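Local atomic coordinates of coenzyme A transferase (Yersinia pestis, PDB entry 3QLI), a protein that probably transfers coenzyme A from an acyl-CoA to a carboxylate such as acetate or 4-hydroxybutyrate. Residues K25-P29 and E30-S34; T222-S225 and H226-D230; P132-A136 and E137-I141; T285-G289 and R290-T294; K79-D83 and T84-Y88. One frame throughout, in Å; residues are numbered along the deposited sequence.

Interaction 1: K25-P29 and E30-S34; sequences KLTTP and EEAVS
Thr-28 O accepts from Ala-32 N at 2.8 Å, the donor nitrogen lying almost in line with the carbonyl bond. The side chain of the same threonine does a second job: Thr-28 OG1 accepts from Glu-31 N at 3.1 Å and 162°, an N-cap that satisfies an amide of the first helical turn. Its chi1 of 62° turns OG1 in between the backbone N and the carbonyl carbon, over the opening turn. The next rung runs from Val-33 N to Pro-29 O at 3.2 Å. Pro-29, the first residue of the helix, needs no acceptor for its ring nitrogen, which suits it to this place.

Glu-31 leans back over both threonines. Its CG lies 3.1 Å from Thr-28 OG1, and its CB is 3.3 Å from Thr-27 OG1; the extended side chain slants across those of Thr-27 and Thr-28. The other branch of Thr-27 serves the apolar side, its CG2 meeting Ala-32 CB at 3.7 Å. At the far end of the turn Glu-31 O receives both Ser-34 N and Ser-34 OG, the hydroxyl at 2.8 Å, and both come from one face of the carbonyl plane.

Ala-32 packs on Leu-54 and Val-203, while Pro-29 and Val-33 rest on Ala-57, so the short helix is held between helix 52-63 and strand 201-204 at the edge of the parallel sheet. The whole is a helix N-terminus with a threonine N-cap followed by proline at the first helical position.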
loop_
_atom_site.group_PDB
_atom_site.type_symbol
_atom_site.label_atom_id
_atom_site.label_comp_id
_atom_site.label_asym_id
_atom_site.label_seq_id
_atom_site.Cartn_x
_atom_site.Cartn_y
_atom_site.Cartn_z
ATOM N N LYS A 25 27.675 -20.095 -28.919
ATOM C CA LYS A 25 26.844 -18.938 -28.563
ATOM C C LYS A 25 27.561 -17.594 -28.626
ATOM O O LYS A 25 26.915 -16.546 -28.730
ATOM C CB LYS A 25 26.258 -19.130 -27.155
ATOM C CG LYS A 25 25.221 -20.244 -27.055
ATOM C CD LYS A 25 25.024 -20.659 -25.603
ATOM C CE LYS A 25 24.234 -21.960 -25.488
ATOM N NZ LYS A 25 22.811 -21.817 -25.856
ATOM N N LEU A 26 28.888 -17.618 -28.536
ATOM C CA LEU A 26 29.676 -16.402 -28.510
ATOM C C LEU A 26 29.598 -15.708 -29.867
ATOM O O LEU A 26 29.769 -16.353 -30.905
ATOM C CB LEU A 26 31.143 -16.717 -28.168
ATOM C CG LEU A 26 32.108 -15.528 -28.123
ATOM C CD1 LEU A 26 31.779 -14.568 -26.975
ATOM C CD2 LEU A 26 33.568 -15.998 -28.018
ATOM N N THR A 27 29.351 -14.401 -29.859
ATOM C CA THR A 27 29.229 -13.648 -31.105
ATOM C C THR A 27 29.593 -12.172 -30.921
ATOM O O THR A 27 30.104 -11.776 -29.869
ATOM C CB THR A 27 27.817 -13.807 -31.684
ATOM O OG1 THR A 27 27.787 -13.337 -33.039
ATOM C CG2 THR A 27 26.801 -13.056 -30.828
ATOM N N THR A 28 29.361 -11.351 -31.943
ATOM C CA THR A 28 29.621 -9.923 -31.795
ATOM C C THR A 28 28.352 -9.231 -31.330
ATOM O O THR A 28 27.253 -9.722 -31.578
ATOM C CB THR A 28 30.058 -9.281 -33.111
ATOM O OG1 THR A 28 29.003 -9.420 -34.069
ATOM C CG2 THR A 28 31.349 -9.956 -33.635
ATOM N N PRO A 29 28.498 -8.086 -30.662
ATOM C CA PRO A 29 27.309 -7.313 -30.284
ATOM C C PRO A 29 26.396 -7.038 -31.480
ATOM O O PRO A 29 25.183 -7.201 -31.369
ATOM C CB PRO A 29 27.902 -6.019 -29.728
ATOM C CG PRO A 29 29.225 -6.464 -29.138
ATOM C CD PRO A 29 29.739 -7.491 -30.133
ATOM N N GLU A 30 26.962 -6.650 -32.619
ATOM C CA GLU A 30 26.135 -6.411 -33.802
ATOM C C GLU A 30 25.310 -7.647 -34.195
ATOM O O GLU A 30 24.105 -7.550 -34.452
ATOM C CB GLU A 30 26.990 -5.932 -34.992
ATOM C CG GLU A 30 26.175 -5.713 -36.265
ATOM C CD GLU A 30 27.012 -5.205 -37.436
ATOM O OE1 GLU A 30 28.092 -4.613 -37.209
ATOM O OE2 GLU A 30 26.582 -5.399 -38.589
ATOM N N GLU A 31 25.949 -8.810 -34.245
ATOM C CA GLU A 31 25.228 -10.024 -34.613
ATOM C C GLU A 31 24.232 -10.430 -33.525
ATOM O O GLU A 31 23.131 -10.876 -33.827
ATOM C CB GLU A 31 26.185 -11.173 -34.929
ATOM C CG GLU A 31 27.100 -10.867 -36.109
ATOM C CD GLU A 31 27.961 -12.047 -36.523
ATOM O OE1 GLU A 31 29.099 -11.817 -36.997
ATOM O OE2 GLU A 31 27.500 -13.202 -36.380
ATOM N N ALA A 32 24.615 -10.262 -32.264
ATOM C CA ALA A 32 23.727 -10.628 -31.156
ATOM C C ALA A 32 22.367 -9.931 -31.207
ATOM O O ALA A 32 21.342 -10.554 -30.928
ATOM C CB ALA A 32 24.403 -10.360 -29.812
ATOM N N VAL A 33 22.351 -8.638 -31.530
ATOM C CA VAL A 33 21.098 -7.878 -31.480
ATOM C C VAL A 33 20.388 -7.847 -32.837
ATOM O O VAL A 33 19.330 -7.218 -32.995
ATOM C CB VAL A 33 21.307 -6.436 -30.950
ATOM C CG1 VAL A 33 22.013 -6.447 -29.591
ATOM C CG2 VAL A 33 22.095 -5.582 -31.949
ATOM N N SER A 34 20.948 -8.559 -33.809
ATOM C CA SER A 34 20.466 -8.446 -35.186
ATOM C C SER A 34 19.123 -9.129 -35.420
ATOM O O SER A 34 18.418 -8.804 -36.376
ATOM C CB SER A 34 21.498 -9.000 -36.169
ATOM O OG SER A 34 21.573 -10.411 -36.076
#

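Interaction 2: T222-S225 and H226-D230; sequences TSIS and HIIAD
His-226 ND1 donates to Thr-222 O at 2.9 Å and 164°, an i to i+4 side-chain-to-backbone bond within an alpha-helix. The oxygen lies near the imidazole plane, at the ring edge, but the ring nitrogen stands above the carbonyl plane, 35° out of it. A chi1 of -74° sets CG anti to the carbonyl carbon and lays the ring back alongside Thr-222, both side chains pointing the same way. This bond requires a proton on ND1. Thr-222 O also receives a weak bond from His-226 N at 3.3 Å, so side chain and backbone of one residue share the acceptor.

Ile-228 CD1 makes an apolar contact with Ile-224 CG2 at 3.6 Å. Separately, the Ile-227 CD1 methyl lies 3.4 Å from the hydroxyl Ser-223 OG, which bonds to Glu-415 O. Behind these side chains the regular helical ladder fixes the spacing: Ile-227 N to Ser-223 O, Ile-228 N to Ile-224 O and Ala-229 N to Ser-225 O, each 3.0 Å. Ser-225 OG bonds back to Tyr-221 O.

Helix 220-230 thus lays Ile-224 and Ile-228 on strand 377-381 and Ile-227 on Val-413 of strand 411-414, while Ser-225, His-226 and Ala-229 face helix 244-252.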
loop_
_atom_site.group_PDB
_atom_site.type_symbol
_atom_site.label_atom_id
_atom_site.label_comp_id
_atom_site.label_asym_id
_atom_site.label_seq_id
_atom_site.Cartn_x
_atom_site.Cartn_y
_atom_site.Cartn_z
ATOM N N THR A 222 24.606 15.960 9.382
ATOM C CA THR A 222 25.259 15.609 10.634
ATOM C C THR A 222 24.207 15.366 11.701
ATOM O O THR A 222 24.195 14.313 12.333
ATOM C CB THR A 222 26.269 16.670 11.095
ATOM O OG1 THR A 222 27.330 16.747 10.135
ATOM C CG2 THR A 222 26.851 16.296 12.455
ATOM N N SER A 223 23.313 16.331 11.890
ATOM C CA SER A 223 22.272 16.183 12.905
ATOM C C SER A 223 21.327 15.047 12.534
ATOM O O SER A 223 20.937 14.246 13.373
ATOM C CB SER A 223 21.459 17.466 13.040
ATOM O OG SER A 223 20.257 17.199 13.749
ATOM N N ILE A 224 20.936 15.003 11.267
ATOM C CA ILE A 224 20.043 13.948 10.809
ATOM C C ILE A 224 20.629 12.550 11.035
ATOM O O ILE A 224 19.938 11.658 11.511
ATOM C CB ILE A 224 19.648 14.158 9.347
ATOM C CG1 ILE A 224 18.824 15.450 9.227
ATOM C CG2 ILE A 224 18.876 12.917 8.822
ATOM C CD1 ILE A 224 18.446 15.831 7.782
ATOM N N SER A 225 21.901 12.344 10.701
ATOM C CA SER A 225 22.473 11.011 10.859
ATOM C C SER A 225 22.493 10.583 12.324
ATOM O O SER A 225 22.357 9.403 12.626
ATOM C CB SER A 225 23.874 10.917 10.237
ATOM O OG SER A 225 24.768 11.798 10.897
ATOM N N HIS A 226 22.656 11.533 13.245
ATOM C CA HIS A 226 22.630 11.183 14.667
ATOM C C HIS A 226 21.234 10.905 15.213
ATOM O O HIS A 226 21.058 10.010 16.038
ATOM C CB HIS A 226 23.375 12.216 15.512
ATOM C CG HIS A 226 24.860 12.112 15.371
ATOM N ND1 HIS A 226 25.571 12.833 14.433
ATOM C CD2 HIS A 226 25.761 11.316 15.994
ATOM C CE1 HIS A 226 26.853 12.517 14.515
ATOM N NE2 HIS A 226 26.994 11.596 15.454
ATOM N N ILE A 227 20.237 11.647 14.746
ATOM C CA ILE A 227 18.873 11.382 15.197
ATOM C C ILE A 227 18.446 9.994 14.697
ATOM O O ILE A 227 17.861 9.193 15.423
ATOM C CB ILE A 227 17.907 12.441 14.670
ATOM C CG1 ILE A 227 18.274 13.819 15.230
ATOM C CG2 ILE A 227 16.459 12.073 15.011
ATOM C CD1 ILE A 227 17.739 14.956 14.374
ATOM N N ILE A 228 18.749 9.715 13.443
ATOM C CA ILE A 228 18.428 8.407 12.870
ATOM C C ILE A 228 19.156 7.309 13.624
ATOM O O ILE A 228 18.552 6.317 14.037
ATOM C CB ILE A 228 18.800 8.345 11.379
ATOM C CG1 ILE A 228 17.891 9.285 10.586
ATOM C CG2 ILE A 228 18.709 6.897 10.850
ATOM C CD1 ILE A 228 18.197 9.343 9.110
ATOM N N ALA A 229 20.459 7.489 13.830
ATOM C CA ALA A 229 21.237 6.459 14.518
ATOM C C ALA A 229 20.692 6.174 15.920
ATOM O O ALA A 229 20.746 5.042 16.390
ATOM C CB ALA A 229 22.723 6.834 14.576
ATOM N N ASP A 230 20.174 7.196 16.590
ATOM C CA ASP A 230 19.597 6.993 17.915
ATOM C C ASP A 230 18.378 6.067 17.870
ATOM O O ASP A 230 18.016 5.459 18.876
ATOM C CB ASP A 230 19.197 8.324 18.551
ATOM C CG ASP A 230 20.387 9.116 19.073
ATOM O OD1 ASP A 230 21.513 8.570 19.115
ATOM O OD2 ASP A 230 20.179 10.293 19.452
#

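Interaction 3: P132-A136 and E137-I141; sequences PRLLA and EEIGI
Arg-133 and Glu-137 form a long salt bridge, NE to OE1 at 3.7 Å, with the guanidinium and carboxylate planes 48° apart. The extended arginine chain brings its CG to 3.6 Å from the same OE1. Glu-138, bent at chi2 (92°), turns back toward the arginine, but its OE2 lies well out of the guanidinium plane and adds charge attraction alone. Stronger partners lie outside: Glu-137 OE2 pairs with Arg-168, while Arg-133 NH1 and Glu-138 OE2 bond to Tyr-371 of the second subunit, whose ring also takes a cation-pi contact from Arg-133.

The apolar contacts gather round two isoleucines. Ile-139 CD1 touches Leu-134 CG and Leu-135 CD2, both at 4.1 Å, and Ile-141 CD1 reaches Leu-135 CD2 at 4.0 Å, these two side chains crossing at a slant.

Among backbone bonds, Ile-139 N to Leu-134 O (2.9 Å) and Gly-140 N to Leu-135 O (2.7 Å) each span five residues, widening the last turn into a pi-type one. A water bridges onward, donating to Ala-136 O and accepting from Ile-141 N.

This is a helix C-terminus ended by a glycine of positive phi (Gly-140, 88°) after a pi-type turn; from it the chain enters strand 143-148 of the Rossmann-like parallel sheet.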
loop_
_atom_site.group_PDB
_atom_site.type_symbol
_atom_site.label_atom_id
_atom_site.label_comp_id
_atom_site.label_asym_id
_atom_site.label_seq_id
_atom_site.Cartn_x
_atom_site.Cartn_y
_atom_site.Cartn_z
ATOM N N PRO A 132 8.667 -8.634 -11.511
ATOM C CA PRO A 132 8.925 -9.921 -12.166
ATOM C C PRO A 132 7.665 -10.448 -12.843
ATOM O O PRO A 132 7.693 -10.826 -14.018
ATOM C CB PRO A 132 9.363 -10.831 -10.995
ATOM C CG PRO A 132 9.936 -9.859 -9.967
ATOM C CD PRO A 132 9.007 -8.660 -10.073
ATOM N N ARG A 133 6.550 -10.425 -12.124
ATOM C CA ARG A 133 5.310 -10.938 -12.685
ATOM C C ARG A 133 4.761 -10.034 -13.777
ATOM O O ARG A 133 4.237 -10.501 -14.785
ATOM C CB ARG A 133 4.268 -11.098 -11.587
ATOM C CG ARG A 133 2.916 -11.472 -12.130
ATOM C CD ARG A 133 1.861 -11.310 -11.065
ATOM N NE ARG A 133 0.543 -11.511 -11.641
ATOM C CZ ARG A 133 -0.561 -11.550 -10.914
ATOM N NH1 ARG A 133 -0.470 -11.393 -9.600
ATOM N NH2 ARG A 133 -1.731 -11.739 -11.499
ATOM N N LEU A 134 4.866 -8.731 -13.585
ATOM C CA LEU A 134 4.297 -7.815 -14.564
ATOM C C LEU A 134 5.050 -7.900 -15.888
ATOM O O LEU A 134 4.432 -7.976 -16.954
ATOM C CB LEU A 134 4.281 -6.376 -14.029
ATOM C CG LEU A 134 3.355 -5.364 -14.714
ATOM C CD1 LEU A 134 1.907 -5.555 -14.294
ATOM C CD2 LEU A 134 3.815 -3.975 -14.343
ATOM N N LEU A 135 6.380 -7.901 -15.831
ATOM C CA LEU A 135 7.154 -7.993 -17.067
ATOM C C LEU A 135 6.946 -9.336 -17.777
ATOM O O LEU A 135 6.785 -9.403 -19.000
ATOM C CB LEU A 135 8.644 -7.765 -16.779
ATOM C CG LEU A 135 8.970 -6.308 -16.457
ATOM C CD1 LEU A 135 10.315 -6.179 -15.737
ATOM C CD2 LEU A 135 8.950 -5.470 -17.742
ATOM N N ALA A 136 6.938 -10.408 -17.000
ATOM C CA ALA A 136 6.907 -11.746 -17.573
ATOM C C ALA A 136 5.519 -12.090 -18.086
ATOM O O ALA A 136 5.371 -12.828 -19.067
ATOM C CB ALA A 136 7.356 -12.768 -16.545
ATOM N N GLU A 137 4.498 -11.555 -17.425
ATOM C CA GLU A 137 3.139 -12.046 -17.644
ATOM C C GLU A 137 2.209 -11.036 -18.319
ATOM O O GLU A 137 1.746 -11.288 -19.413
ATOM C CB GLU A 137 2.533 -12.598 -16.344
ATOM C CG GLU A 137 3.221 -13.893 -15.905
ATOM C CD GLU A 137 2.726 -14.438 -14.574
ATOM O OE1 GLU A 137 1.603 -14.097 -14.138
ATOM O OE2 GLU A 137 3.479 -15.221 -13.959
ATOM N N GLU A 138 1.934 -9.899 -17.688
ATOM C CA GLU A 138 1.033 -8.941 -18.327
ATOM C C GLU A 138 1.657 -8.321 -19.563
ATOM O O GLU A 138 1.002 -8.171 -20.591
ATOM C CB GLU A 138 0.591 -7.843 -17.362
ATOM C CG GLU A 138 -0.629 -8.229 -16.516
ATOM C CD GLU A 138 -0.220 -8.852 -15.202
ATOM O OE1 GLU A 138 0.947 -9.303 -15.087
ATOM O OE2 GLU A 138 -1.059 -8.899 -14.285
ATOM N N ILE A 139 2.930 -7.964 -19.466
ATOM C CA ILE A 139 3.599 -7.286 -20.570
ATOM C C ILE A 139 4.199 -8.280 -21.552
ATOM O O ILE A 139 3.894 -8.248 -22.752
ATOM C CB ILE A 139 4.686 -6.338 -20.039
ATOM C CG1 ILE A 139 4.033 -5.207 -19.224
ATOM C CG2 ILE A 139 5.541 -5.805 -21.195
ATOM C CD1 ILE A 139 5.018 -4.423 -18.341
ATOM N N GLY A 140 5.056 -9.158 -21.044
ATOM C CA GLY A 140 5.681 -10.167 -21.876
ATOM C C GLY A 140 6.959 -9.608 -22.470
ATOM O O GLY A 140 6.959 -8.530 -23.055
ATOM N N ILE A 141 8.057 -10.337 -22.310
ATOM C CA ILE A 141 9.350 -9.864 -22.793
ATOM C C ILE A 141 9.905 -10.822 -23.836
ATOM O O ILE A 141 10.051 -12.018 -23.591
ATOM C CB ILE A 141 10.357 -9.699 -21.633
ATOM C CG1 ILE A 141 9.851 -8.650 -20.630
ATOM C CG2 ILE A 141 11.775 -9.365 -22.173
ATOM C CD1 ILE A 141 9.628 -7.244 -21.219
HETATM O O HOH W 1 7.862 -12.980 -20.888
#

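Interaction 4: T285-G289 and R290-T294; sequences TLDRG and RSVFT
Arg-290 and Asp-287 have the most surface buried by the contact. The arginine folds back across the turn and meets a single carboxylate oxygen, Asp-287 OD1, with two N-H groups: NH2 at 2.7 Å, and NE, weakly, at 3.1 Å. The oxygen lies at the guanidinium edge near its plane; seen from the aspartate, NH2 comes to the anti side, 19° out of the carboxylate plane, and the two planes stand 40° apart. The return is set at the root of the arginine, where chi1 of 67° tucks CG in over its own backbone, 3.3 Å from Asp-287 O; past CG the chain is extended.

That same Asp-287 O accepts Arg-290 N at 3.0 Å, closing a type II beta turn from Asp-287 to Arg-290. Gly-289 occupies its third place with positive phi, a backbone conformation that suits glycine. The turn leads straight into the short, weakly bonded strand 291-293, which pairs in parallel with strand 312-314.

Asp-287 is buried, and its charge has further company: Arg-315 makes a second salt bridge to OD1 and Tyr-319 OH bonds to OD2, an environment that would probably keep the carboxylate ionised. Arg-290 also forms a cation-pi contact with Phe-313. Val-292 crosses the aspartate at about a right angle, with its CG2 3.4 Å from Asp-287 CG.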
loop_
_atom_site.group_PDB
_atom_site.type_symbol
_atom_site.label_atom_id
_atom_site.label_comp_id
_atom_site.label_asym_id
_atom_site.label_seq_id
_atom_site.Cartn_x
_atom_site.Cartn_y
_atom_site.Cartn_z
ATOM N N THR A 285 15.490 -13.435 11.428
ATOM C CA THR A 285 14.674 -14.636 11.373
ATOM C C THR A 285 14.825 -15.320 10.008
ATOM O O THR A 285 14.944 -16.542 9.921
ATOM C CB THR A 285 13.201 -14.294 11.646
ATOM O OG1 THR A 285 13.079 -13.839 12.994
ATOM C CG2 THR A 285 12.285 -15.508 11.409
ATOM N N LEU A 286 14.822 -14.533 8.940
ATOM C CA LEU A 286 15.013 -15.093 7.609
ATOM C C LEU A 286 16.433 -14.825 7.147
ATOM O O LEU A 286 17.034 -13.818 7.533
ATOM C CB LEU A 286 14.032 -14.460 6.613
ATOM C CG LEU A 286 12.550 -14.606 6.945
ATOM C CD1 LEU A 286 11.658 -13.962 5.848
ATOM C CD2 LEU A 286 12.207 -16.083 7.132
ATOM N N ASP A 287 16.964 -15.705 6.301
ATOM C CA ASP A 287 18.293 -15.498 5.735
ATOM C C ASP A 287 19.328 -15.247 6.822
ATOM O O ASP A 287 20.211 -14.395 6.688
ATOM C CB ASP A 287 18.263 -14.325 4.765
ATOM C CG ASP A 287 17.149 -14.457 3.741
ATOM O OD1 ASP A 287 17.259 -15.314 2.841
ATOM O OD2 ASP A 287 16.159 -13.715 3.850
ATOM N N ARG A 288 19.215 -15.977 7.921
ATOM C CA ARG A 288 20.131 -15.728 9.020
ATOM C C ARG A 288 21.566 -15.918 8.549
ATOM O O ARG A 288 21.887 -16.869 7.823
ATOM C CB ARG A 288 19.810 -16.622 10.224
ATOM C CG ARG A 288 20.696 -16.336 11.442
ATOM C CD ARG A 288 20.231 -17.124 12.668
ATOM N NE ARG A 288 21.246 -17.117 13.720
ATOM C CZ ARG A 288 20.980 -17.204 15.022
ATOM N NH1 ARG A 288 19.720 -17.298 15.440
ATOM N NH2 ARG A 288 21.971 -17.187 15.910
ATOM N N GLY A 289 22.431 -14.993 8.936
ATOM C CA GLY A 289 23.833 -15.087 8.577
ATOM C C GLY A 289 24.204 -14.434 7.250
ATOM O O GLY A 289 25.380 -14.363 6.906
ATOM N N ARG A 290 23.222 -13.958 6.493
ATOM C CA ARG A 290 23.540 -13.388 5.179
ATOM C C ARG A 290 22.841 -12.054 4.937
ATOM O O ARG A 290 21.701 -11.859 5.353
ATOM C CB ARG A 290 23.272 -14.392 4.046
ATOM C CG ARG A 290 21.822 -14.734 3.841
ATOM C CD ARG A 290 21.633 -15.998 3.004
ATOM N NE ARG A 290 20.213 -16.360 2.931
ATOM C CZ ARG A 290 19.753 -17.519 2.471
ATOM N NH1 ARG A 290 20.595 -18.450 2.025
ATOM N NH2 ARG A 290 18.450 -17.746 2.462
ATOM N N SER A 291 23.551 -11.127 4.295
ATOM C CA SER A 291 22.991 -9.824 3.965
ATOM C C SER A 291 22.210 -9.957 2.660
ATOM O O SER A 291 22.760 -10.377 1.640
ATOM C CB SER A 291 24.100 -8.778 3.801
ATOM O OG SER A 291 24.772 -8.530 5.024
ATOM N N VAL A 292 20.926 -9.617 2.707
ATOM C CA VAL A 292 20.035 -9.776 1.547
ATOM C C VAL A 292 19.780 -8.435 0.871
ATOM O O VAL A 292 19.565 -7.419 1.559
ATOM C CB VAL A 292 18.692 -10.421 1.977
ATOM C CG1 VAL A 292 17.651 -10.317 0.876
ATOM C CG2 VAL A 292 18.916 -11.885 2.373
ATOM N N PHE A 293 19.821 -8.431 -0.469
ATOM C CA PHE A 293 19.553 -7.235 -1.270
ATOM C C PHE A 293 18.984 -7.672 -2.622
ATOM O O PHE A 293 19.096 -8.841 -2.991
ATOM C CB PHE A 293 20.832 -6.411 -1.488
ATOM C CG PHE A 293 21.827 -7.061 -2.434
ATOM C CD1 PHE A 293 21.958 -6.615 -3.743
ATOM C CD2 PHE A 293 22.612 -8.137 -2.009
ATOM C CE1 PHE A 293 22.860 -7.211 -4.620
ATOM C CE2 PHE A 293 23.523 -8.745 -2.876
ATOM C CZ PHE A 293 23.649 -8.283 -4.184
ATOM N N THR A 294 18.367 -6.751 -3.358
ATOM C CA THR A 294 17.825 -7.115 -4.669
ATOM C C THR A 294 18.585 -6.502 -5.857
ATOM O O THR A 294 18.619 -7.092 -6.932
ATOM C CB THR A 294 16.298 -6.871 -4.779
ATOM O OG1 THR A 294 15.744 -7.786 -5.731
ATOM C CG2 THR A 294 15.967 -5.432 -5.186
#

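Interaction 5: K79-D83 and T84-Y88; sequences KIAGD and TILRY
The guanidinium of Arg-87 meets Asp-83 O at its edge, with the oxygen only 3° out of the plane. The two residues belong to a helix C-terminus running into a type I beta turn from Thr-84 to Arg-87, within the Rossmann-like N-terminal domain. Arg-87 NH1 donates to Asp-83 O at 3.0 Å and 173°, and it approaches in the carbonyl plane, on a lone pair of the oxygen. CG and CD of the arginine lie against this carbonyl, and the bend at chi3 (-46°) returns the guanidinium to it. NE has a long, weak ion pair with Glu-89. The other flat group, the Asp-83 carboxylate, receives Lys-79 NZ one helical turn back: OD2 takes it at 2.8 Å with the syn lone pair, while OD1 gets a weak bond.

Thr-84, the first residue to leave helical angles, stays tied to the helix by its hydroxyl: OG1 donates to Ile-80 O at 2.9 Å, while its amide has weak bonds to the carbonyls of Ile-80 and Ala-81. Leu-86 N spans five residues to Ala-81 O at 3.0 Å.

Leu-86 carries the apolar part, laying CD1 3.9 Å from Ala-81 CB and continuing onto Val-104 of helix 103-114 and Pro-96 of strand 94-98. Thr-84 and Ile-85 pack on Leu-55 of helix 52-63. A water links two carbonyls, donating to Gly-82 O at 2.9 Å and weakly to Leu-86 O.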
loop_
_atom_site.group_PDB
_atom_site.type_symbol
_atom_site.label_atom_id
_atom_site.label_comp_id
_atom_site.label_asym_id
_atom_site.label_seq_id
_atom_site.Cartn_x
_atom_site.Cartn_y
_atom_site.Cartn_z
ATOM N N LYS A 79 23.777 6.020 -17.339
ATOM C CA LYS A 79 24.313 6.772 -18.461
ATOM C C LYS A 79 24.513 5.863 -19.660
ATOM O O LYS A 79 24.401 6.309 -20.801
ATOM C CB LYS A 79 25.637 7.436 -18.078
ATOM C CG LYS A 79 26.221 8.323 -19.163
ATOM C CD LYS A 79 27.372 9.162 -18.633
ATOM C CE LYS A 79 28.061 9.922 -19.754
ATOM N NZ LYS A 79 27.088 10.658 -20.604
ATOM N N ILE A 80 24.800 4.591 -19.417
ATOM C CA ILE A 80 25.003 3.683 -20.528
ATOM C C ILE A 80 23.741 3.648 -21.389
ATOM O O ILE A 80 23.824 3.740 -22.610
ATOM C CB ILE A 80 25.256 2.253 -20.016
ATOM C CG1 ILE A 80 26.519 2.206 -19.152
ATOM C CG2 ILE A 80 25.342 1.273 -21.175
ATOM C CD1 ILE A 80 26.522 1.077 -18.146
ATOM N N ALA A 81 22.577 3.531 -20.755
ATOM C CA ALA A 81 21.311 3.532 -21.487
ATOM C C ALA A 81 20.970 4.881 -22.129
ATOM O O ALA A 81 20.522 4.943 -23.271
ATOM C CB ALA A 81 20.171 3.066 -20.590
ATOM N N GLY A 82 21.192 5.961 -21.384
ATOM C CA GLY A 82 20.886 7.297 -21.865
ATOM C C GLY A 82 21.706 7.686 -23.074
ATOM O O GLY A 82 21.211 8.304 -24.012
ATOM N N ASP A 83 22.981 7.328 -23.025
ATOM C CA ASP A 83 23.932 7.598 -24.096
ATOM C C ASP A 83 23.650 6.861 -25.405
ATOM O O ASP A 83 23.955 7.370 -26.480
ATOM C CB ASP A 83 25.365 7.349 -23.621
ATOM C CG ASP A 83 25.861 8.442 -22.699
ATOM O OD1 ASP A 83 25.135 9.441 -22.523
ATOM O OD2 ASP A 83 26.973 8.301 -22.151
ATOM N N THR A 84 23.104 5.652 -25.314
ATOM C CA THR A 84 22.862 4.847 -26.508
ATOM C C THR A 84 21.414 4.714 -26.999
ATOM O O THR A 84 20.950 5.521 -27.800
ATOM C CB THR A 84 23.417 3.424 -26.302
ATOM O OG1 THR A 84 22.806 2.839 -25.146
ATOM C CG2 THR A 84 24.922 3.464 -26.096
ATOM N N ILE A 85 20.711 3.695 -26.517
ATOM C CA ILE A 85 19.336 3.413 -26.942
ATOM C C ILE A 85 18.314 4.503 -26.633
ATOM O O ILE A 85 17.375 4.716 -27.396
ATOM C CB ILE A 85 18.825 2.040 -26.441
ATOM C CG1 ILE A 85 18.865 1.960 -24.916
ATOM C CG2 ILE A 85 19.627 0.912 -27.071
ATOM C CD1 ILE A 85 17.887 0.962 -24.346
ATOM N N LEU A 86 18.487 5.172 -25.502
ATOM C CA LEU A 86 17.561 6.213 -25.071
ATOM C C LEU A 86 17.811 7.594 -25.690
ATOM O O LEU A 86 17.104 8.545 -25.367
ATOM C CB LEU A 86 17.537 6.308 -23.543
ATOM C CG LEU A 86 17.090 5.043 -22.804
ATOM C CD1 LEU A 86 17.010 5.278 -21.305
ATOM C CD2 LEU A 86 15.762 4.538 -23.340
ATOM N N ARG A 87 18.820 7.717 -26.549
ATOM C CA ARG A 87 19.113 9.017 -27.157
ATOM C C ARG A 87 17.865 9.556 -27.839
ATOM O O ARG A 87 17.189 8.832 -28.562
ATOM C CB ARG A 87 20.264 8.921 -28.170
ATOM C CG ARG A 87 21.643 8.798 -27.539
ATOM C CD ARG A 87 22.753 9.250 -28.494
ATOM N NE ARG A 87 22.614 8.712 -29.848
ATOM C CZ ARG A 87 23.057 7.515 -30.229
ATOM N NH1 ARG A 87 23.643 6.717 -29.351
ATOM N NH2 ARG A 87 22.905 7.108 -31.484
ATOM N N TYR A 88 17.570 10.830 -27.602
ATOM C CA TYR A 88 16.351 11.466 -28.107
ATOM C C TYR A 88 16.129 11.188 -29.591
ATOM O O TYR A 88 15.007 10.918 -30.025
ATOM C CB TYR A 88 16.412 12.977 -27.848
ATOM C CG TYR A 88 15.119 13.717 -28.114
ATOM C CD1 TYR A 88 14.165 13.876 -27.110
ATOM C CD2 TYR A 88 14.858 14.272 -29.365
ATOM C CE1 TYR A 88 12.985 14.550 -27.342
ATOM C CE2 TYR A 88 13.678 14.955 -29.606
ATOM C CZ TYR A 88 12.748 15.093 -28.595
ATOM O OH TYR A 88 11.575 15.769 -28.835
HETATM O O HOH W 2 18.850 9.946 -23.405
#

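How the interactions relate
Interactions 1, 3 and 5 all belong to the N-terminal acetyl-CoA hydrolase/transferase domain, yet none touches another; interactions 1 and 5 are nearest of these three, about 8 Å between closest atoms, and both pack on helix 52-63. Interactions 3 and 4 come within about 7 Å at their nearest atoms, and helix 317-320 touches both. Interaction 2 lies across the chain centre from interaction 1, their centres about 50 Å apart. Three lie a shell away from CoA-binding residues, though no CoA is bound to this chain: Ala-81 is about 9 Å, side chain to side chain, from Glu-76, Val-292 about 9 Å from Glu-264, the covalent CoA attachment residue, and Ile-224 about 9 Å from Arg-393. Interaction 3 alone reaches the second subunit.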